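Local coordinates for DUF411 domain-containing protein (Pseudomonas aeruginosa, PDB 6WIS) that binds a cysteine-bridged cluster of four copper ions and probably serves bacterial copper resistance, at residues C15-W19 / V64-V68. Sequence-based numbering, arbitrary orientation.
Sequences CCKDW and VEGHV. With CU (copper (II) ion), chain E; CU (copper (II) ion), chain D; CU (copper (II) ion), chain C; ZN (zinc ion), chain J.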
ATOM      1  N   CYS A  15      -1.643  -9.886   8.359  1.00 23.92           N
ATOM      2  CA  CYS A  15      -0.573  -9.275   7.567  1.00 28.49           C
ATOM      3  C   CYS A  15      -0.674  -7.749   7.540  1.00 23.72           C
ATOM      4  O   CYS A  15       0.353  -7.062   7.543  1.00 28.92           O
ATOM      5  CB  CYS A  15      -0.591  -9.836   6.143  1.00 22.31           C
ATOM      6  SG  CYS A  15      -2.279  -9.838   5.486  1.00 26.03           S
ATOM      7  N   CYS A  16      -1.897  -7.196   7.500  1.00 23.89           N
ATOM      8  CA  CYS A  16      -2.056  -5.741   7.549  1.00 26.30           C
ATOM      9  C   CYS A  16      -1.413  -5.154   8.801  1.00 26.02           C
ATOM     10  O   CYS A  16      -0.748  -4.115   8.738  1.00 23.02           O
ATOM     11  CB  CYS A  16      -3.537  -5.333   7.514  1.00 26.41           C
ATOM     12  SG  CYS A  16      -4.593  -6.107   6.248  1.00 26.65           S
ATOM     13  N   LYS A  17      -1.631  -5.790   9.953  1.00 26.24           N
ATOM     14  CA  LYS A  17      -1.055  -5.320  11.208  1.00 24.74           C
ATOM     15  C   LYS A  17       0.460  -5.445  11.214  1.00 25.29           C
ATOM     16  O   LYS A  17       1.148  -4.595  11.791  1.00 27.34           O
ATOM     17  CB  LYS A  17      -1.657  -6.108  12.385  1.00 25.28           C
ATOM     18  CG  LYS A  17      -3.151  -5.815  12.648  1.00 35.68           C
ATOM     19  CD  LYS A  17      -3.756  -6.783  13.686  1.00 43.03           C
ATOM     20  N   ASP A  18       0.992  -6.496  10.584  1.00 25.33           N
ATOM     21  CA  ASP A  18       2.438  -6.655  10.463  1.00 27.76           C
ATOM     22  C   ASP A  18       3.025  -5.574   9.558  1.00 25.62           C
ATOM     23  O   ASP A  18       4.067  -4.986   9.871  1.00 24.07           O
ATOM     24  CB  ASP A  18       2.748  -8.071   9.923  1.00 28.35           C
ATOM     25  CG  ASP A  18       4.251  -8.430   9.954  1.00 34.19           C
ATOM     26  OD1 ASP A  18       5.032  -7.835  10.700  1.00 43.17           O
ATOM     27  OD2 ASP A  18       4.657  -9.344   9.232  1.00 45.99           O
ATOM     28  N   TRP A  19       2.367  -5.298   8.428  1.00 22.14           N
ATOM     29  CA  TRP A  19       2.816  -4.205   7.561  1.00 24.46           C
ATOM     30  C   TRP A  19       2.844  -2.869   8.312  1.00 23.72           C
ATOM     31  O   TRP A  19       3.801  -2.092   8.186  1.00 24.17           O
ATOM     32  CB  TRP A  19       1.903  -4.132   6.346  1.00 22.38           C
ATOM     33  CG  TRP A  19       2.210  -3.092   5.354  1.00 21.74           C
ATOM     34  CD1 TRP A  19       3.234  -3.097   4.452  1.00 22.55           C
ATOM     35  CD2 TRP A  19       1.455  -1.895   5.108  1.00 22.94           C
ATOM     36  NE1 TRP A  19       3.164  -1.961   3.652  1.00 22.64           N
ATOM     37  CE2 TRP A  19       2.069  -1.224   4.027  1.00 23.00           C
ATOM     38  CE3 TRP A  19       0.303  -1.336   5.685  1.00 25.71           C
ATOM     39  CZ2 TRP A  19       1.569  -0.022   3.512  1.00 24.54           C
ATOM     40  CZ3 TRP A  19      -0.197  -0.133   5.169  1.00 20.83           C
ATOM     41  CH2 TRP A  19       0.440   0.515   4.105  1.00 22.07           C
ATOM     42  N   VAL A  64      -2.097   4.066  -0.995  1.00 26.88           N
ATOM     43  CA  VAL A  64      -1.048   3.055  -0.865  1.00 20.73           C
ATOM     44  C   VAL A  64      -1.815   1.750  -0.713  1.00 24.71           C
ATOM     45  O   VAL A  64      -2.387   1.488   0.346  1.00 23.69           O
ATOM     46  CB  VAL A  64      -0.135   3.302   0.344  1.00 23.57           C
ATOM     47  CG1 VAL A  64       0.903   2.171   0.484  1.00 19.87           C
ATOM     48  CG2 VAL A  64       0.570   4.714   0.244  1.00 21.70           C
ATOM     49  N   GLU A  65      -1.907   0.974  -1.784  1.00 26.26           N
ATOM     50  CA  GLU A  65      -2.758  -0.208  -1.815  1.00 24.63           C
ATOM     51  C   GLU A  65      -1.898  -1.435  -1.556  1.00 24.06           C
ATOM     52  O   GLU A  65      -0.987  -1.736  -2.332  1.00 22.74           O
ATOM     53  CB  GLU A  65      -3.480  -0.323  -3.160  1.00 25.38           C
ATOM     54  CG  GLU A  65      -4.465  -1.487  -3.242  1.00 22.38           C
ATOM     55  CD  GLU A  65      -5.686  -1.294  -2.344  1.00 30.98           C
ATOM     56  OE1 GLU A  65      -5.856  -0.158  -1.855  1.00 31.71           O
ATOM     57  OE2 GLU A  65      -6.475  -2.264  -2.127  1.00 26.44           O
ATOM     58  N   GLY A  66      -2.164  -2.125  -0.464  1.00 24.66           N
ATOM     59  CA  GLY A  66      -1.432  -3.353  -0.221  1.00 21.90           C
ATOM     60  C   GLY A  66      -0.047  -3.175   0.397  1.00 25.88           C
ATOM     61  O   GLY A  66       0.316  -2.141   0.984  1.00 23.27           O
ATOM     62  N   HIS A  67       0.732  -4.244   0.277  1.00 22.68           N
ATOM     63  CA  HIS A  67       1.993  -4.384   1.007  1.00 24.77           C
ATOM     64  C   HIS A  67       3.149  -3.678   0.285  1.00 26.35           C
ATOM     65  O   HIS A  67       4.150  -4.282  -0.096  1.00 23.94           O
ATOM     66  CB  HIS A  67       2.257  -5.869   1.235  1.00 24.47           C
ATOM     67  CG  HIS A  67       1.309  -6.485   2.221  1.00 22.94           C
ATOM     68  ND1 HIS A  67       1.593  -6.574   3.567  1.00 24.55           N
ATOM     69  CD2 HIS A  67       0.059  -6.979   2.070  1.00 20.60           C
ATOM     70  CE1 HIS A  67       0.565  -7.106   4.202  1.00 26.88           C
ATOM     71  NE2 HIS A  67      -0.384  -7.359   3.320  1.00 21.12           N
ATOM     72  N   VAL A  68       2.994  -2.362   0.120  1.00 27.18           N
ATOM     73  CA  VAL A  68       4.040  -1.525  -0.499  1.00 23.12           C
ATOM     74  C   VAL A  68       5.184  -1.327   0.491  1.00 24.03           C
ATOM     75  O   VAL A  68       4.935  -0.923   1.642  1.00 23.51           O
ATOM     76  CB  VAL A  68       3.467  -0.171  -0.920  1.00 24.89           C
ATOM     77  CG1 VAL A  68       4.568   0.664  -1.607  1.00 19.92           C
ATOM     78  CG2 VAL A  68       2.220  -0.319  -1.853  1.00 23.99           C
TER
HETATM   79 CU    CU E 203      -3.485  -8.047   6.393  1.00 29.60          CU
HETATM   80 CU    CU D 202      -2.214  -8.222   3.910  1.00 26.31          CU
HETATM   81 CU    CU C 201      -3.519  -5.734   4.397  1.00 23.20          CU
HETATM   82 ZN    ZN J 208       6.831  -8.593   9.481  1.00 31.00          ZN
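The indole of Trp19 has the carbonyl oxygen of Gly66 over one face, nearer the rim than the centre. At its edge, near the ring plane, lie Val68 O and Val64 CG1. The imidazole of His67 has Cys15 O and Cys16 N at its edge, and Cys15 O is 3.3 Å from His67 CE1. The five-membered ring of Trp19 and the ring of His67 meet obliquely, with planes at 71°. This is one wall of the tetranuclear copper cluster: helix 14-24 supplies two cysteines, and the loop after strand 62-65 supplies a histidine.

Cys15 SG bridges three copper ions, and His67 NE2 binds one of them at 2.1 Å. The copper shared by Cys15 SG and His67 NE2 takes Cys54 as its third protein ligand. Cys16 SG bridges two coppers, sharing one with Cys15 and Cys13 and the other with Cys54 and His55. The third copper on Cys15 SG is held by Met90 and Met97. Each sulfur is thus fixed by more than one metal bond.

His67 is the centre of an inverse gamma turn. Its CG stands beside the backbone N (chi1 -70°), which brings the ring end back toward the helix although CB starts away from it. His67 ND1 is hydrogen-bonded to Pro95 and NE2 is bound to copper, which together fix the ring's rotation. The ring also packs at Trp19 CB, 3.7 Å from His67 ND1.

Away from the metals, apolar packing surrounds one hydrogen bond. Trp19 CZ2 touches Val64 CG1 at 3.8 Å, and Ile73 of helix 70-77 packs on both side chains. One residue before Trp19, Asp18 binds a zinc ion through both carboxylate oxygens, together with His22 and Glu98. Trp19 NE1 gives its hydrogen to Val68 O at 2.9 Å, nearly straight at 169°, from above the carbonyl plane.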